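Local coordinates for murein peptide amidase A (Escherichia coli O157:H7, PDB 5HXD), which probably hydrolyses the gamma-D-glutamyl-diaminopimelate amide bond of murein tripeptide, as a zinc-dependent amidase of the M14 carboxypeptidase family, at residues S23-A34 with R71-D82; N53-C61 with F211-S220. All blocks are in the same frame, centred on the assembly; numbering follows the deposited sequence.

Contact 1 (S23-A34 with R71-D82)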
ATOM      1  N   SER A  23     -13.636   5.167  -5.763  1.00 45.32           N
ATOM      2  CA  SER A  23     -12.504   5.266  -6.683  1.00 38.19           C
ATOM      3  C   SER A  23     -12.949   4.964  -8.098  1.00 37.42           C
ATOM      4  O   SER A  23     -13.985   4.347  -8.316  1.00 35.67           O
ATOM      5  CB  SER A  23     -11.369   4.302  -6.283  1.00 41.81           C
ATOM      6  OG  SER A  23     -11.761   2.933  -6.368  1.00 42.74           O
ATOM      7  N   LEU A  24     -12.142   5.402  -9.054  1.00 40.59           N
ATOM      8  CA  LEU A  24     -12.335   5.082 -10.463  1.00 41.71           C
ATOM      9  C   LEU A  24     -12.600   3.597 -10.784  1.00 39.84           C
ATOM     10  O   LEU A  24     -13.429   3.272 -11.636  1.00 43.40           O
ATOM     11  CB  LEU A  24     -11.112   5.537 -11.239  1.00 38.10           C
ATOM     12  CG  LEU A  24     -11.352   5.485 -12.732  1.00 44.23           C
ATOM     13  CD1 LEU A  24     -12.527   6.390 -13.130  1.00 38.41           C
ATOM     14  CD2 LEU A  24     -10.088   5.887 -13.438  1.00 44.53           C
ATOM     15  N   LEU A  25     -11.900   2.693 -10.111  1.00 41.74           N
ATOM     16  CA  LEU A  25     -12.064   1.266 -10.389  1.00 39.83           C
ATOM     17  C   LEU A  25     -13.161   0.624  -9.526  1.00 36.06           C
ATOM     18  O   LEU A  25     -13.456  -0.566  -9.654  1.00 38.70           O
ATOM     19  CB  LEU A  25     -10.724   0.525 -10.201  1.00 42.83           C
ATOM     20  CG  LEU A  25      -9.599   0.745 -11.235  1.00 44.54           C
ATOM     21  CD1 LEU A  25      -8.461  -0.275 -11.084  1.00 39.93           C
ATOM     22  CD2 LEU A  25     -10.135   0.728 -12.669  1.00 36.28           C
ATOM     23  N   GLY A  26     -13.767   1.401  -8.642  1.00 38.73           N
ATOM     24  CA  GLY A  26     -14.930   0.918  -7.913  1.00 39.28           C
ATOM     25  C   GLY A  26     -14.739   0.620  -6.435  1.00 38.70           C
ATOM     26  O   GLY A  26     -15.659   0.138  -5.786  1.00 39.87           O
ATOM     27  N   ALA A  27     -13.560   0.898  -5.893  1.00 35.58           N
ATOM     28  CA  ALA A  27     -13.330   0.663  -4.473  1.00 36.46           C
ATOM     29  C   ALA A  27     -14.033   1.743  -3.648  1.00 39.41           C
ATOM     30  O   ALA A  27     -14.334   2.817  -4.168  1.00 40.89           O
ATOM     31  CB  ALA A  27     -11.849   0.638  -4.170  1.00 37.96           C
ATOM     32  N   PRO A  28     -14.319   1.466  -2.368  1.00 39.82           N
ATOM     33  CA  PRO A  28     -14.927   2.589  -1.642  1.00 43.66           C
ATOM     34  C   PRO A  28     -13.888   3.592  -1.187  1.00 41.19           C
ATOM     35  O   PRO A  28     -12.738   3.237  -0.922  1.00 40.08           O
ATOM     36  CB  PRO A  28     -15.617   1.924  -0.443  1.00 40.37           C
ATOM     37  CG  PRO A  28     -14.954   0.608  -0.285  1.00 43.04           C
ATOM     38  CD  PRO A  28     -14.376   0.203  -1.615  1.00 39.53           C
ATOM     39  N   LEU A  29     -14.285   4.854  -1.136  1.00 43.41           N
ATOM     40  CA  LEU A  29     -13.488   5.847  -0.439  1.00 41.88           C
ATOM     41  C   LEU A  29     -13.960   5.865   1.020  1.00 41.82           C
ATOM     42  O   LEU A  29     -15.123   6.091   1.304  1.00 44.21           O
ATOM     43  CB  LEU A  29     -13.605   7.200  -1.134  1.00 45.14           C
ATOM     44  CG  LEU A  29     -13.042   7.142  -2.572  1.00 43.79           C
ATOM     45  CD1 LEU A  29     -13.464   8.339  -3.391  1.00 37.52           C
ATOM     46  CD2 LEU A  29     -11.519   7.022  -2.572  1.00 42.01           C
ATOM     47  N   ILE A  30     -13.046   5.554   1.931  1.00 47.38           N
ATOM     48  CA  ILE A  30     -13.369   5.271   3.324  1.00 48.79           C
ATOM     49  C   ILE A  30     -12.846   6.382   4.230  1.00 47.63           C
ATOM     50  O   ILE A  30     -11.727   6.858   4.038  1.00 48.93           O
ATOM     51  CB  ILE A  30     -12.761   3.901   3.763  1.00 43.58           C
ATOM     52  CG1 ILE A  30     -13.261   2.786   2.845  1.00 46.87           C
ATOM     53  CG2 ILE A  30     -13.092   3.581   5.201  1.00 43.23           C
ATOM     54  CD1 ILE A  30     -12.431   1.487   2.900  1.00 42.80           C
ATOM     55  N   TRP A  31     -13.647   6.805   5.204  1.00 45.39           N
ATOM     56  CA  TRP A  31     -13.145   7.731   6.214  1.00 47.55           C
ATOM     57  C   TRP A  31     -13.687   7.431   7.590  1.00 46.80           C
ATOM     58  O   TRP A  31     -14.683   6.724   7.762  1.00 46.36           O
ATOM     59  CB  TRP A  31     -13.452   9.189   5.858  1.00 46.40           C
ATOM     60  CG  TRP A  31     -14.891   9.564   5.932  1.00 49.94           C
ATOM     61  CD1 TRP A  31     -15.919   9.026   5.207  1.00 48.36           C
ATOM     62  CD2 TRP A  31     -15.475  10.586   6.759  1.00 47.25           C
ATOM     63  NE1 TRP A  31     -17.102   9.648   5.532  1.00 51.87           N
ATOM     64  CE2 TRP A  31     -16.859  10.605   6.482  1.00 50.61           C
ATOM     65  CE3 TRP A  31     -14.960  11.479   7.700  1.00 45.16           C
ATOM     66  CZ2 TRP A  31     -17.735  11.488   7.119  1.00 49.43           C
ATOM     67  CZ3 TRP A  31     -15.830  12.364   8.325  1.00 50.27           C
ATOM     68  CH2 TRP A  31     -17.204  12.358   8.036  1.00 51.64           C
ATOM     69  N   PHE A  32     -13.010   8.011   8.568  1.00 45.91           N
ATOM     70  CA  PHE A  32     -13.234   7.691   9.955  1.00 46.30           C
ATOM     71  C   PHE A  32     -13.547   8.965  10.692  1.00 44.42           C
ATOM     72  O   PHE A  32     -12.638   9.583  11.233  1.00 45.29           O
ATOM     73  CB  PHE A  32     -11.996   7.012  10.541  1.00 50.24           C
ATOM     74  CG  PHE A  32     -11.623   5.739   9.840  1.00 45.49           C
ATOM     75  CD1 PHE A  32     -12.088   4.525  10.296  1.00 47.94           C
ATOM     76  CD2 PHE A  32     -10.827   5.759   8.712  1.00 48.16           C
ATOM     77  CE1 PHE A  32     -11.767   3.355   9.646  1.00 44.33           C
ATOM     78  CE2 PHE A  32     -10.494   4.586   8.060  1.00 48.47           C
ATOM     79  CZ  PHE A  32     -10.967   3.387   8.530  1.00 47.24           C
ATOM     80  N   PRO A  33     -14.828   9.374  10.691  1.00 47.29           N
ATOM     81  CA  PRO A  33     -15.261  10.621  11.344  1.00 46.17           C
ATOM     82  C   PRO A  33     -14.916  10.637  12.830  1.00 48.26           C
ATOM     83  O   PRO A  33     -15.063   9.608  13.507  1.00 47.91           O
ATOM     84  CB  PRO A  33     -16.791  10.636  11.133  1.00 40.77           C
ATOM     85  CG  PRO A  33     -17.156   9.267  10.741  1.00 47.52           C
ATOM     86  CD  PRO A  33     -15.954   8.653  10.075  1.00 48.38           C
ATOM     87  N   ALA A  34     -14.444  11.786  13.319  1.00 49.14           N
ATOM     88  CA  ALA A  34     -14.066  11.941  14.723  1.00 45.43           C
ATOM     89  C   ALA A  34     -15.295  11.713  15.562  1.00 44.57           C
ATOM     90  O   ALA A  34     -16.386  12.161  15.190  1.00 46.71           O
ATOM     91  CB  ALA A  34     -13.461  13.313  14.994  1.00 45.13           C
ATOM     92  N   ARG A  71     -10.063  10.390  20.373  1.00 50.91           N
ATOM     93  CA  ARG A  71      -9.729  10.923  19.046  1.00 56.14           C
ATOM     94  C   ARG A  71     -10.411  12.264  18.805  1.00 53.97           C
ATOM     95  O   ARG A  71     -11.635  12.391  18.914  1.00 57.01           O
ATOM     96  CB  ARG A  71     -10.095   9.928  17.922  1.00 56.96           C
ATOM     97  CG  ARG A  71      -9.477  10.277  16.546  1.00 52.83           C
ATOM     98  CD  ARG A  71      -9.297   9.044  15.613  1.00 49.38           C
ATOM     99  NE  ARG A  71     -10.564   8.402  15.269  1.00 42.21           N
ATOM    100  CZ  ARG A  71     -11.371   8.826  14.305  1.00 43.62           C
ATOM    101  NH1 ARG A  71     -11.038   9.884  13.590  1.00 47.77           N
ATOM    102  NH2 ARG A  71     -12.510   8.200  14.054  1.00 44.76           N
ATOM    103  N   ARG A  72      -9.613  13.268  18.470  1.00 48.95           N
ATOM    104  CA  ARG A  72     -10.153  14.597  18.244  1.00 50.38           C
ATOM    105  C   ARG A  72     -10.407  14.922  16.762  1.00 56.34           C
ATOM    106  O   ARG A  72     -11.221  15.801  16.441  1.00 53.01           O
ATOM    107  CB  ARG A  72      -9.209  15.639  18.851  1.00 59.68           C
ATOM    108  CG  ARG A  72      -8.756  15.315  20.274  1.00 63.38           C
ATOM    109  CD  ARG A  72      -7.960  16.459  20.878  1.00 63.61           C
ATOM    110  NE  ARG A  72      -8.685  17.117  21.965  1.00 70.82           N
ATOM    111  CZ  ARG A  72      -8.429  16.945  23.259  1.00 68.61           C
ATOM    112  NH1 ARG A  72      -7.454  16.130  23.654  1.00 63.10           N
ATOM    113  NH2 ARG A  72      -9.153  17.593  24.159  1.00 75.25           N
ATOM    114  N   HIS A  73      -9.725  14.197  15.871  1.00 58.86           N
ATOM    115  CA  HIS A  73      -9.648  14.566  14.455  1.00 53.28           C
ATOM    116  C   HIS A  73     -10.115  13.467  13.495  1.00 49.91           C
ATOM    117  O   HIS A  73      -9.951  12.287  13.768  1.00 49.65           O
ATOM    118  CB  HIS A  73      -8.205  14.972  14.112  1.00 57.11           C
ATOM    119  CG  HIS A  73      -7.602  15.952  15.082  1.00 57.27           C
ATOM    120  ND1 HIS A  73      -8.269  17.075  15.514  1.00 48.93           N
ATOM    121  CD2 HIS A  73      -6.392  15.974  15.696  1.00 56.54           C
ATOM    122  CE1 HIS A  73      -7.501  17.748  16.354  1.00 48.26           C
ATOM    123  NE2 HIS A  73      -6.356  17.099  16.482  1.00 48.28           N
ATOM    124  N   HIS A  74     -10.697  13.882  12.370  1.00 48.76           N
ATOM    125  CA  HIS A  74     -11.150  12.980  11.311  1.00 46.08           C
ATOM    126  C   HIS A  74      -9.988  12.319  10.559  1.00 46.14           C
ATOM    127  O   HIS A  74      -8.906  12.900  10.438  1.00 45.89           O
ATOM    128  CB  HIS A  74     -12.015  13.732  10.292  1.00 46.37           C
ATOM    129  CG  HIS A  74     -13.164  14.480  10.891  1.00 45.53           C
ATOM    130  ND1 HIS A  74     -14.193  13.851  11.554  1.00 50.23           N
ATOM    131  CD2 HIS A  74     -13.461  15.798  10.900  1.00 47.43           C
ATOM    132  CE1 HIS A  74     -15.068  14.750  11.965  1.00 40.79           C
ATOM    133  NE2 HIS A  74     -14.647  15.941  11.580  1.00 42.36           N
ATOM    134  N   VAL A  75     -10.229  11.127  10.015  1.00 47.67           N
ATOM    135  CA  VAL A  75      -9.160  10.345   9.386  1.00 45.44           C
ATOM    136  C   VAL A  75      -9.564   9.716   8.055  1.00 44.48           C
ATOM    137  O   VAL A  75     -10.605   9.061   7.954  1.00 45.96           O
ATOM    138  CB  VAL A  75      -8.664   9.220  10.333  1.00 48.43           C
ATOM    139  CG1 VAL A  75      -7.677   8.291   9.610  1.00 46.31           C
ATOM    140  CG2 VAL A  75      -8.034   9.818  11.596  1.00 41.84           C
ATOM    141  N   VAL A  76      -8.727   9.949   7.044  1.00 40.46           N
ATOM    142  CA  VAL A  76      -8.755   9.220   5.776  1.00 44.56           C
ATOM    143  C   VAL A  76      -7.433   8.458   5.563  1.00 41.81           C
ATOM    144  O   VAL A  76      -6.387   9.064   5.320  1.00 44.17           O
ATOM    145  CB  VAL A  76      -8.978  10.181   4.583  1.00 47.20           C
ATOM    146  CG1 VAL A  76      -8.775   9.457   3.242  1.00 38.84           C
ATOM    147  CG2 VAL A  76     -10.336  10.848   4.683  1.00 38.67           C
ATOM    148  N   LEU A  77      -7.472   7.135   5.660  1.00 44.24           N
ATOM    149  CA  LEU A  77      -6.253   6.331   5.512  1.00 38.86           C
ATOM    150  C   LEU A  77      -5.721   6.326   4.083  1.00 42.70           C
ATOM    151  O   LEU A  77      -4.508   6.372   3.873  1.00 45.75           O
ATOM    152  CB  LEU A  77      -6.496   4.894   5.959  1.00 38.13           C
ATOM    153  CG  LEU A  77      -6.720   4.718   7.455  1.00 43.01           C
ATOM    154  CD1 LEU A  77      -7.093   3.294   7.774  1.00 45.44           C
ATOM    155  CD2 LEU A  77      -5.459   5.103   8.163  1.00 45.86           C
ATOM    156  N   CYS A  78      -6.610   6.271   3.096  1.00 39.35           N
ATOM    157  CA  CYS A  78      -6.154   6.139   1.723  1.00 38.51           C
ATOM    158  C   CYS A  78      -7.002   6.954   0.735  1.00 41.06           C
ATOM    159  O   CYS A  78      -8.129   6.583   0.385  1.00 38.70           O
ATOM    160  CB  CYS A  78      -6.130   4.657   1.337  1.00 39.96           C
ATOM    161  SG  CYS A  78      -5.170   4.276  -0.116  1.00 43.49           S
ATOM    162  N   VAL A  79      -6.446   8.082   0.299  1.00 39.75           N
ATOM    163  CA  VAL A  79      -7.120   8.951  -0.656  1.00 37.96           C
ATOM    164  C   VAL A  79      -7.270   8.226  -2.003  1.00 44.20           C
ATOM    165  O   VAL A  79      -8.291   8.359  -2.683  1.00 43.31           O
ATOM    166  CB  VAL A  79      -6.349  10.291  -0.826  1.00 40.08           C
ATOM    167  CG1 VAL A  79      -6.837  11.055  -2.034  1.00 42.30           C
ATOM    168  CG2 VAL A  79      -6.473  11.164   0.428  1.00 39.16           C
ATOM    169  N   ASN A  80      -6.274   7.401  -2.335  1.00 42.52           N
ATOM    170  CA  ASN A  80      -6.138   6.779  -3.653  1.00 35.86           C
ATOM    171  C   ASN A  80      -6.082   5.258  -3.587  1.00 38.85           C
ATOM    172  O   ASN A  80      -5.062   4.677  -3.883  1.00 38.08           O
ATOM    173  CB  ASN A  80      -4.872   7.335  -4.310  1.00 38.08           C
ATOM    174  CG  ASN A  80      -4.620   6.805  -5.704  1.00 37.60           C
ATOM    175  OD1 ASN A  80      -5.490   6.203  -6.331  1.00 43.97           O
ATOM    176  ND2 ASN A  80      -3.418   7.053  -6.209  1.00 34.23           N
ATOM    177  N   PRO A  81      -7.184   4.600  -3.203  1.00 42.28           N
ATOM    178  CA  PRO A  81      -7.138   3.148  -2.967  1.00 37.03           C
ATOM    179  C   PRO A  81      -6.849   2.283  -4.204  1.00 40.24           C
ATOM    180  O   PRO A  81      -6.481   1.106  -4.037  1.00 38.76           O
ATOM    181  CB  PRO A  81      -8.535   2.837  -2.411  1.00 37.96           C
ATOM    182  CG  PRO A  81      -9.378   3.986  -2.763  1.00 36.47           C
ATOM    183  CD  PRO A  81      -8.497   5.176  -2.878  1.00 37.20           C
ATOM    184  N   ASP A  82      -7.021   2.837  -5.407  1.00 43.06           N
ATOM    185  CA  ASP A  82      -6.610   2.148  -6.645  1.00 43.65           C
ATOM    186  C   ASP A  82      -5.095   2.277  -6.836  1.00 39.55           C
ATOM    187  O   ASP A  82      -4.451   1.376  -7.357  1.00 36.98           O
ATOM    188  CB  ASP A  82      -7.325   2.710  -7.890  1.00 41.56           C
ATOM    189  CG  ASP A  82      -8.815   2.435  -7.901  1.00 40.68           C
ATOM    190  OD1 ASP A  82      -9.300   1.582  -7.127  1.00 37.11           O
ATOM    191  OD2 ASP A  82      -9.505   3.081  -8.712  1.00 44.04           O
TER
HETATM  192  O   HOH W   1     -10.350   5.396   0.630  1.00 42.65           O
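The carboxylate of D82 reaches into the type I turn S23-G26 at one end of this contact: OD2 takes L25 N on its syn side at 2.8 Å, while S23 OG gives its proton to OD1 from above the carboxylate plane. With chi1 at 64°, S23 OG also lies close enough to accept from A27 N, so a small hydroxyl links the turn to the acid. Near the other end F32 and V75 form a single antiparallel, hydrogen-bonded bridge, with F32 N 2.7 Å from V75 O. F32 O accepts V75 N from one face of its carbonyl plane and R71 NH1 from the other; a bend at chi3 helps bring the edge of the arginine's guanidinium to this oxygen. A34 N points almost straight at H74 ND1, 2.7 Å away (176°), which implies that this nitrogen carries no proton. Between the ends a water bridges I30 N and C78 O.

Aromatic and apolar groups fill the rest. The six-membered ring of W31 turns its edge toward the H74 face in an offset edge-to-face pair, planes at 61°. F32 CE2 meets L77 CD1 at 3.6 Å. P81, whose lack of an N-H costs nothing in a helix's first turn, offers its ring CD to L29 CD2. Strand 28-31, half of a two-stranded hairpin sheet, is thus joined to edge strand 74-76 of the central mixed sheet of the M14 alpha/beta fold.

Contact 2 (N53-C61 with F211-S220); sequences NSSVVTLSC and FPPISSDEAS
T58 holds OG1 beside its own backbone N (chi1 -67°), which lets the hydroxyl bond back to S54 O one helical turn earlier at 2.6 Å, while F211, with chi1 at -98°, swings its ring against the same turn. Here, in the M14 alpha/beta fold, helix 53-65 packs beside the segment that leaves strand 206-210 and enters helix 216-222; the two short helical pieces run at 39° with axes 8.7 Å apart.

The F211 ring lies against the small polar side chains of this turn, one face on S55 and an edge on S54 and T58. S55 CB makes a CH-pi contact 4.3 Å from the ring centroid, and T58 OG1 lies in the ring plane, 3.6 Å from CE2. S54 OG approaches CD2 near the same plane and also has a weak hydrogen bond to D158. Helix 224-230 adds M227 to the surroundings of F211 and T58.

Small side chains let the helices come close: the CA atoms of S54 and S216 are 4.5 Å apart, and A219 puts only a methyl group against T58 OG1, while the branched V57 rests on S216 CB. S215 OG caps the second helix by accepting from E218 N. The neighbours of this contact in sequence are E52, a predicted zinc ligand, and E210, the predicted catalytic acid/base, so it packs together the chain just beyond both. At its far end C61 SG approaches S220 OG to 3.3 Å.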
ATOM      1  N   ASN A  53       3.175   4.181   1.115  1.00 45.39           N
ATOM      2  CA  ASN A  53       2.611   3.164   1.983  1.00 45.81           C
ATOM      3  C   ASN A  53       2.898   3.221   3.488  1.00 47.79           C
ATOM      4  O   ASN A  53       2.068   2.829   4.317  1.00 48.32           O
ATOM      5  CB  ASN A  53       3.140   1.850   1.390  1.00 56.32           C
ATOM      6  CG  ASN A  53       2.340   1.409   0.209  1.00 53.59           C
ATOM      7  OD1 ASN A  53       2.564   0.334  -0.294  1.00 63.12           O
ATOM      8  ND2 ASN A  53       1.232   2.118  -0.065  1.00 53.08           N
ATOM      9  N   SER A  54       4.134   3.588   3.824  1.00 51.78           N
ATOM     10  CA  SER A  54       4.583   3.582   5.220  1.00 48.93           C
ATOM     11  C   SER A  54       3.798   4.520   6.142  1.00 46.05           C
ATOM     12  O   SER A  54       3.823   4.360   7.363  1.00 50.23           O
ATOM     13  CB  SER A  54       6.079   3.932   5.319  1.00 48.90           C
ATOM     14  OG  SER A  54       6.349   5.255   4.871  1.00 51.27           O
ATOM     15  N   SER A  55       3.103   5.501   5.587  1.00 45.46           N
ATOM     16  CA  SER A  55       2.279   6.362   6.444  1.00 50.76           C
ATOM     17  C   SER A  55       0.844   5.834   6.535  1.00 49.32           C
ATOM     18  O   SER A  55       0.180   6.018   7.546  1.00 49.31           O
ATOM     19  CB  SER A  55       2.307   7.823   5.963  1.00 43.08           C
ATOM     20  OG  SER A  55       2.469   7.933   4.557  1.00 48.81           O
ATOM     21  N   VAL A  56       0.376   5.138   5.504  1.00 47.16           N
ATOM     22  CA  VAL A  56      -0.978   4.589   5.531  1.00 45.04           C
ATOM     23  C   VAL A  56      -1.072   3.400   6.470  1.00 48.68           C
ATOM     24  O   VAL A  56      -2.131   3.115   7.025  1.00 53.04           O
ATOM     25  CB  VAL A  56      -1.449   4.157   4.147  1.00 41.14           C
ATOM     26  CG1 VAL A  56      -2.868   3.590   4.223  1.00 36.41           C
ATOM     27  CG2 VAL A  56      -1.365   5.331   3.180  1.00 39.13           C
ATOM     28  N   VAL A  57       0.038   2.705   6.670  1.00 47.51           N
ATOM     29  CA  VAL A  57       0.034   1.625   7.645  1.00 48.99           C
ATOM     30  C   VAL A  57       0.218   2.211   9.039  1.00 49.91           C
ATOM     31  O   VAL A  57      -0.389   1.744   9.993  1.00 51.29           O
ATOM     32  CB  VAL A  57       1.117   0.588   7.356  1.00 47.80           C
ATOM     33  CG1 VAL A  57       1.146  -0.461   8.445  1.00 49.23           C
ATOM     34  CG2 VAL A  57       0.867  -0.056   6.001  1.00 44.64           C
ATOM     35  N   THR A  58       1.026   3.262   9.135  1.00 51.03           N
ATOM     36  CA  THR A  58       1.292   3.923  10.406  1.00 52.65           C
ATOM     37  C   THR A  58       0.038   4.571  10.980  1.00 53.22           C
ATOM     38  O   THR A  58      -0.288   4.386  12.154  1.00 51.28           O
ATOM     39  CB  THR A  58       2.369   5.001  10.273  1.00 55.38           C
ATOM     40  OG1 THR A  58       3.624   4.391   9.965  1.00 45.80           O
ATOM     41  CG2 THR A  58       2.497   5.764  11.585  1.00 56.98           C
ATOM     42  N   LEU A  59      -0.658   5.328  10.136  1.00 55.70           N
ATOM     43  CA  LEU A  59      -1.925   5.948  10.517  1.00 52.53           C
ATOM     44  C   LEU A  59      -3.014   4.919  10.807  1.00 49.51           C
ATOM     45  O   LEU A  59      -3.820   5.119  11.705  1.00 54.41           O
ATOM     46  CB  LEU A  59      -2.399   6.911   9.428  1.00 51.20           C
ATOM     47  CG  LEU A  59      -3.675   7.695   9.742  1.00 50.11           C
ATOM     48  CD1 LEU A  59      -3.509   8.479  11.031  1.00 50.63           C
ATOM     49  CD2 LEU A  59      -4.019   8.619   8.579  1.00 50.06           C
ATOM     50  N   SER A  60      -3.038   3.824  10.048  1.00 55.98           N
ATOM     51  CA  SER A  60      -3.989   2.733  10.285  1.00 53.72           C
ATOM     52  C   SER A  60      -3.700   2.038  11.609  1.00 56.55           C
ATOM     53  O   SER A  60      -4.610   1.519  12.261  1.00 52.02           O
ATOM     54  CB  SER A  60      -3.944   1.709   9.142  1.00 52.64           C
ATOM     55  OG  SER A  60      -4.874   0.650   9.357  1.00 54.54           O
ATOM     56  N   CYS A  61      -2.421   2.022  11.993  1.00 59.54           N
ATOM     57  CA  CYS A  61      -1.995   1.409  13.250  1.00 57.68           C
ATOM     58  C   CYS A  61      -2.352   2.318  14.407  1.00 57.87           C
ATOM     59  O   CYS A  61      -2.850   1.866  15.438  1.00 60.11           O
ATOM     60  CB  CYS A  61      -0.491   1.124  13.249  1.00 57.35           C
ATOM     61  SG  CYS A  61      -0.016  -0.365  12.327  1.00 59.50           S
ATOM     62  N   PHE A 211       7.177  11.666   5.515  1.00 51.33           N
ATOM     63  CA  PHE A 211       7.979  10.634   6.149  1.00 49.97           C
ATOM     64  C   PHE A 211       9.346  10.564   5.490  1.00 54.81           C
ATOM     65  O   PHE A 211       9.533  11.050   4.377  1.00 56.24           O
ATOM     66  CB  PHE A 211       7.299   9.281   6.034  1.00 52.00           C
ATOM     67  CG  PHE A 211       6.524   8.882   7.240  1.00 50.83           C
ATOM     68  CD1 PHE A 211       6.126   9.819   8.173  1.00 51.85           C
ATOM     69  CD2 PHE A 211       6.190   7.550   7.443  1.00 51.48           C
ATOM     70  CE1 PHE A 211       5.392   9.437   9.293  1.00 51.20           C
ATOM     71  CE2 PHE A 211       5.467   7.155   8.560  1.00 50.99           C
ATOM     72  CZ  PHE A 211       5.066   8.102   9.486  1.00 54.47           C
ATOM     73  N   PRO A 212      10.319   9.957   6.170  1.00 56.40           N
ATOM     74  CA  PRO A 212      11.564   9.659   5.463  1.00 52.37           C
ATOM     75  C   PRO A 212      11.401   8.322   4.765  1.00 54.60           C
ATOM     76  O   PRO A 212      10.341   7.705   4.917  1.00 52.58           O
ATOM     77  CB  PRO A 212      12.588   9.591   6.586  1.00 55.82           C
ATOM     78  CG  PRO A 212      11.791   9.027   7.747  1.00 55.89           C
ATOM     79  CD  PRO A 212      10.378   9.573   7.594  1.00 54.73           C
ATOM     80  N   PRO A 213      12.407   7.884   3.992  1.00 57.23           N
ATOM     81  CA  PRO A 213      12.332   6.490   3.542  1.00 50.68           C
ATOM     82  C   PRO A 213      12.369   5.583   4.758  1.00 51.89           C
ATOM     83  O   PRO A 213      13.275   5.697   5.580  1.00 58.69           O
ATOM     84  CB  PRO A 213      13.574   6.325   2.678  1.00 45.92           C
ATOM     85  CG  PRO A 213      13.897   7.719   2.223  1.00 48.94           C
ATOM     86  CD  PRO A 213      13.542   8.600   3.385  1.00 53.75           C
ATOM     87  N   ILE A 214      11.364   4.732   4.898  1.00 52.84           N
ATOM     88  CA  ILE A 214      11.237   3.894   6.078  1.00 51.75           C
ATOM     89  C   ILE A 214      10.196   2.795   5.845  1.00 51.73           C
ATOM     90  O   ILE A 214       9.152   3.029   5.236  1.00 51.80           O
ATOM     91  CB  ILE A 214      10.851   4.727   7.313  1.00 48.77           C
ATOM     92  CG1 ILE A 214      10.892   3.849   8.573  1.00 57.93           C
ATOM     93  CG2 ILE A 214       9.483   5.414   7.101  1.00 46.51           C
ATOM     94  CD1 ILE A 214      10.474   4.543   9.854  1.00 63.97           C
ATOM     95  N   SER A 215      10.487   1.593   6.323  1.00 50.34           N
ATOM     96  CA  SER A 215       9.590   0.465   6.134  1.00 52.27           C
ATOM     97  C   SER A 215       8.343   0.592   7.000  1.00 47.73           C
ATOM     98  O   SER A 215       8.396   1.217   8.039  1.00 53.68           O
ATOM     99  CB  SER A 215      10.320  -0.833   6.456  1.00 50.21           C
ATOM    100  OG  SER A 215      10.705  -0.865   7.814  1.00 49.84           O
ATOM    101  N   SER A 216       7.235  -0.017   6.576  1.00 46.48           N
ATOM    102  CA  SER A 216       6.017  -0.100   7.386  1.00 48.44           C
ATOM    103  C   SER A 216       6.231  -0.862   8.704  1.00 56.42           C
ATOM    104  O   SER A 216       5.393  -0.807   9.605  1.00 58.32           O
ATOM    105  CB  SER A 216       4.883  -0.775   6.604  1.00 41.34           C
ATOM    106  OG  SER A 216       4.898  -0.405   5.237  1.00 54.46           O
ATOM    107  N   ASP A 217       7.345  -1.580   8.812  1.00 59.33           N
ATOM    108  CA  ASP A 217       7.609  -2.399   9.988  1.00 57.99           C
ATOM    109  C   ASP A 217       8.275  -1.590  11.101  1.00 66.01           C
ATOM    110  O   ASP A 217       7.967  -1.771  12.286  1.00 67.19           O
ATOM    111  CB  ASP A 217       8.473  -3.599   9.611  1.00 58.88           C
ATOM    112  CG  ASP A 217       8.803  -4.474  10.802  1.00 68.88           C
ATOM    113  OD1 ASP A 217       7.938  -5.282  11.224  1.00 66.32           O
ATOM    114  OD2 ASP A 217       9.934  -4.346  11.319  1.00 71.37           O
ATOM    115  N   GLU A 218       9.179  -0.692  10.710  1.00 64.53           N
ATOM    116  CA  GLU A 218       9.857   0.197  11.654  1.00 66.97           C
ATOM    117  C   GLU A 218       9.046   1.478  11.953  1.00 68.69           C
ATOM    118  O   GLU A 218       9.151   2.062  13.041  1.00 68.00           O
ATOM    119  CB  GLU A 218      11.250   0.574  11.119  1.00 66.55           C
ATOM    120  CG  GLU A 218      12.096   1.391  12.113  1.00 67.93           C
ATOM    121  CD  GLU A 218      13.257   2.126  11.459  1.00 70.18           C
ATOM    122  OE1 GLU A 218      13.584   1.820  10.293  1.00 67.30           O
ATOM    123  OE2 GLU A 218      13.834   3.023  12.112  1.00 75.40           O
ATOM    124  N   ALA A 219       8.249   1.920  10.984  1.00 64.28           N
ATOM    125  CA  ALA A 219       7.401   3.089  11.178  1.00 62.88           C
ATOM    126  C   ALA A 219       6.250   2.746  12.125  1.00 68.05           C
ATOM    127  O   ALA A 219       5.784   3.594  12.901  1.00 64.63           O
ATOM    128  CB  ALA A 219       6.878   3.603   9.837  1.00 58.90           C
ATOM    129  N   SER A 220       5.815   1.488  12.079  1.00 68.32           N
ATOM    130  CA  SER A 220       4.807   0.997  13.013  1.00 68.20           C
ATOM    131  C   SER A 220       5.382   0.860  14.435  1.00 65.81           C
ATOM    132  O   SER A 220       4.638   0.656  15.396  1.00 63.46           O
ATOM    133  CB  SER A 220       4.253  -0.337  12.527  1.00 68.79           C
ATOM    134  OG  SER A 220       3.132  -0.713  13.298  1.00 78.90           O
TER

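Overall arrangement
From the N terminus the chain first passes 23-34, then helix 53-65, then 71-82, and reaches 211-220 near the C terminus. Contact 1 closes a loop of 36 residues that contains segment 53-61; contact 2 then spans 149 residues, a stretch that includes 71-82. The two loops therefore cross. Their centres are about 17 Å apart, yet they meet directly: L77 and V75 pack on L59, and L77 also touches V56 and S60. Helix 53-65 thus has edge strand 74-76 on one flank and the helix 216-222 region on another. The two contacts together tie the N-terminal hairpin, the central sheet and the C-terminal helices, and both touch the second subunit.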